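Hypothetical protein PH1109 (Pyrococcus horikoshii, PDB 2D59) is of unknown function but belongs to the CoA-binding domain family, whose members share a Rossmann-like fold of parallel strands and helices. Local coordinates at residues Ile25-Ala30 with Tyr50-Val55. Sequence-based numbering, arbitrary orientation.
Sequences IALVGA and YDVYPV
Residues I25-V28 pair in parallel with V52-V55, the two strands of a beta-alpha-beta unit whose crossover helix is 37-47, at the 51-55 edge of the five-stranded sheet of this Rossmann-like fold. Their axes approach to 4.5 Å with N-to-C directions 26° apart, and I25, A26, L27 and V28 register with V52, Y53, P54 and V55. Hydrogen bonds alternate along the ladder: I25 N gives to D51 O and I25 O takes Y53 N (2.8 Å), then L27 N gives to Y53 O and L27 O takes V55 N. P54 has no N-H to give, but its nitrogen falls at a position the ladder does not use. Past the strand, a type II turn from L27 to A30 keeps the pairing going: G29, whose backbone is one in which a CB would jam against the preceding carbonyl oxygen, gives its N-H to V55 O at 2.8 Å, and A30 N adds a weak bond to the same oxygen at 3.4 Å.

Side chains of I25, L27, V52 and P54 share one face of the sheet, where helix 37-47 sets M42 against L27, V52 and P54. CG1 of V52, anti to its backbone N (chi1 -171°), lies 4.0 Å from L27 CB, while V52 CG2 faces I25 CD1. I25 CD1 also lies near the plane of the Y50 ring, at its edge, though the modelled approach there is too close to be trusted; the Y50 hydroxyl bonds to L19 O. On the other face V28 and V55 run alongside each other, with V28 CG2 4.1 Å from V55 CB; Y53 extends its hydroxyl to K24 NZ, the amine that also forms a salt bridge with D51. Where the turn folds back, A30 CB presses against P54 CB at a tight 3.4 Å.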
ATOM      1  N   ILE A  25       3.032   2.545   6.614  1.00 19.83           N
ATOM      2  CA  ILE A  25       2.181   1.922   5.608  1.00 18.44           C
ATOM      3  C   ILE A  25       0.821   1.446   6.096  1.00 21.21           C
ATOM      4  O   ILE A  25       0.719   0.751   7.106  1.00 20.25           O
ATOM      5  CB  ILE A  25       2.857   0.673   4.975  1.00 18.74           C
ATOM      6  CG1 ILE A  25       4.328   0.944   4.686  1.00 25.06           C
ATOM      7  CG2 ILE A  25       2.130   0.276   3.689  1.00 17.75           C
ATOM      8  CD1 ILE A  25       5.198   0.707   5.877  1.00 34.76           C
ATOM      9  N   ALA A  26      -0.219   1.827   5.362  1.00 21.12           N
ATOM     10  CA  ALA A  26      -1.570   1.378   5.650  1.00 20.07           C
ATOM     11  C   ALA A  26      -1.766   0.308   4.579  1.00 21.90           C
ATOM     12  O   ALA A  26      -1.770   0.612   3.383  1.00 22.35           O
ATOM     13  CB  ALA A  26      -2.565   2.515   5.463  1.00 23.23           C
ATOM     14  N   LEU A  27      -1.902  -0.944   4.996  1.00 18.02           N
ATOM     15  CA  LEU A  27      -2.056  -2.029   4.037  1.00 16.54           C
ATOM     16  C   LEU A  27      -3.512  -2.467   3.959  1.00 21.84           C
ATOM     17  O   LEU A  27      -4.014  -3.180   4.832  1.00 21.00           O
ATOM     18  CB  LEU A  27      -1.141  -3.194   4.435  1.00 18.99           C
ATOM     19  CG  LEU A  27      -0.847  -4.250   3.366  1.00 20.27           C
ATOM     20  CD1 LEU A  27       0.602  -4.727   3.486  1.00 19.94           C
ATOM     21  CD2 LEU A  27      -1.823  -5.405   3.513  1.00 21.41           C
ATOM     22  N   VAL A  28      -4.176  -2.022   2.893  1.00 21.22           N
ATOM     23  CA  VAL A  28      -5.587  -2.305   2.650  1.00 20.37           C
ATOM     24  C   VAL A  28      -5.805  -3.668   2.011  1.00 23.31           C
ATOM     25  O   VAL A  28      -5.158  -4.021   1.023  1.00 22.38           O
ATOM     26  CB  VAL A  28      -6.202  -1.219   1.745  1.00 22.91           C
ATOM     27  CG1 VAL A  28      -7.687  -1.468   1.562  1.00 25.08           C
ATOM     28  CG2 VAL A  28      -5.952   0.156   2.350  1.00 23.58           C
ATOM     29  N   GLY A  29      -6.740  -4.429   2.570  1.00 22.58           N
ATOM     30  CA  GLY A  29      -7.008  -5.755   2.052  1.00 18.16           C
ATOM     31  C   GLY A  29      -6.207  -6.783   2.825  1.00 18.72           C
ATOM     32  O   GLY A  29      -6.052  -7.920   2.380  1.00 24.23           O
ATOM     33  N   ALA A  30      -5.698  -6.376   3.985  1.00 19.31           N
ATOM     34  CA  ALA A  30      -4.906  -7.259   4.837  1.00 20.82           C
ATOM     35  C   ALA A  30      -5.658  -8.558   5.101  1.00 24.01           C
ATOM     36  O   ALA A  30      -6.881  -8.561   5.243  1.00 22.57           O
ATOM     37  CB  ALA A  30      -4.579  -6.564   6.151  1.00 20.25           C
ATOM     38  N   TYR A  50       9.280  -1.801   8.536  1.00 18.69           N
ATOM     39  CA  TYR A  50       8.175  -0.897   8.256  1.00 17.65           C
ATOM     40  C   TYR A  50       7.113  -0.898   9.353  1.00 20.28           C
ATOM     41  O   TYR A  50       6.918  -1.901  10.045  1.00 17.69           O
ATOM     42  CB  TYR A  50       7.526  -1.260   6.918  1.00 19.40           C
ATOM     43  CG  TYR A  50       8.392  -0.935   5.721  1.00 16.65           C
ATOM     44  CD1 TYR A  50       9.398  -1.805   5.303  1.00 18.01           C
ATOM     45  CD2 TYR A  50       8.225   0.262   5.028  1.00 22.14           C
ATOM     46  CE1 TYR A  50      10.218  -1.486   4.221  1.00 18.12           C
ATOM     47  CE2 TYR A  50       9.038   0.590   3.946  1.00 18.38           C
ATOM     48  CZ  TYR A  50      10.029  -0.285   3.550  1.00 18.66           C
ATOM     49  OH  TYR A  50      10.837   0.046   2.486  1.00 19.71           O
ATOM     50  N   ASP A  51       6.460   0.247   9.530  1.00 19.73           N
ATOM     51  CA  ASP A  51       5.369   0.381  10.499  1.00 19.33           C
ATOM     52  C   ASP A  51       4.138   0.085   9.652  1.00 17.96           C
ATOM     53  O   ASP A  51       3.706   0.925   8.862  1.00 20.31           O
ATOM     54  CB  ASP A  51       5.288   1.810  11.046  1.00 19.92           C
ATOM     55  CG  ASP A  51       6.333   2.096  12.113  1.00 25.51           C
ATOM     56  OD1 ASP A  51       6.500   3.280  12.481  1.00 26.42           O
ATOM     57  OD2 ASP A  51       6.976   1.145  12.594  1.00 21.02           O
ATOM     58  N   VAL A  52       3.583  -1.114   9.803  1.00 17.80           N
ATOM     59  CA  VAL A  52       2.436  -1.516   9.003  1.00 18.93           C
ATOM     60  C   VAL A  52       1.135  -1.578   9.791  1.00 20.20           C
ATOM     61  O   VAL A  52       1.032  -2.288  10.791  1.00 19.44           O
ATOM     62  CB  VAL A  52       2.686  -2.897   8.348  1.00 17.90           C
ATOM     63  CG1 VAL A  52       1.586  -3.212   7.344  1.00 19.20           C
ATOM     64  CG2 VAL A  52       4.049  -2.908   7.660  1.00 20.20           C
ATOM     65  N   TYR A  53       0.151  -0.822   9.317  1.00 17.28           N
ATOM     66  CA  TYR A  53      -1.169  -0.754   9.927  1.00 20.07           C
ATOM     67  C   TYR A  53      -2.156  -1.377   8.947  1.00 19.69           C
ATOM     68  O   TYR A  53      -2.583  -0.737   7.985  1.00 20.17           O
ATOM     69  CB  TYR A  53      -1.511   0.713  10.203  1.00 21.36           C
ATOM     70  CG  TYR A  53      -0.462   1.396  11.053  1.00 20.00           C
ATOM     71  CD1 TYR A  53      -0.464   1.262  12.442  1.00 22.59           C
ATOM     72  CD2 TYR A  53       0.578   2.114  10.464  1.00 22.64           C
ATOM     73  CE1 TYR A  53       0.544   1.822  13.218  1.00 24.42           C
ATOM     74  CE2 TYR A  53       1.592   2.680  11.229  1.00 21.57           C
ATOM     75  CZ  TYR A  53       1.573   2.530  12.605  1.00 25.65           C
ATOM     76  OH  TYR A  53       2.578   3.082  13.360  1.00 26.21           O
ATOM     77  N   PRO A  54      -2.518  -2.650   9.169  1.00 20.25           N
ATOM     78  CA  PRO A  54      -3.456  -3.333   8.277  1.00 21.02           C
ATOM     79  C   PRO A  54      -4.869  -2.772   8.306  1.00 20.57           C
ATOM     80  O   PRO A  54      -5.350  -2.321   9.346  1.00 20.27           O
ATOM     81  CB  PRO A  54      -3.388  -4.783   8.749  1.00 16.12           C
ATOM     82  CG  PRO A  54      -3.109  -4.642  10.212  1.00 19.12           C
ATOM     83  CD  PRO A  54      -2.076  -3.542  10.257  1.00 21.41           C
ATOM     84  N   VAL A  55      -5.517  -2.802   7.146  1.00 19.33           N
ATOM     85  CA  VAL A  55      -6.881  -2.315   7.000  1.00 22.00           C
ATOM     86  C   VAL A  55      -7.755  -3.349   6.299  1.00 24.57           C
ATOM     87  O   VAL A  55      -7.463  -3.770   5.182  1.00 23.28           O
ATOM     88  CB  VAL A  55      -6.940  -1.012   6.175  1.00 20.37           C
ATOM     89  CG1 VAL A  55      -8.396  -0.612   5.948  1.00 21.31           C
ATOM     90  CG2 VAL A  55      -6.186   0.096   6.887  1.00 22.84           C
TER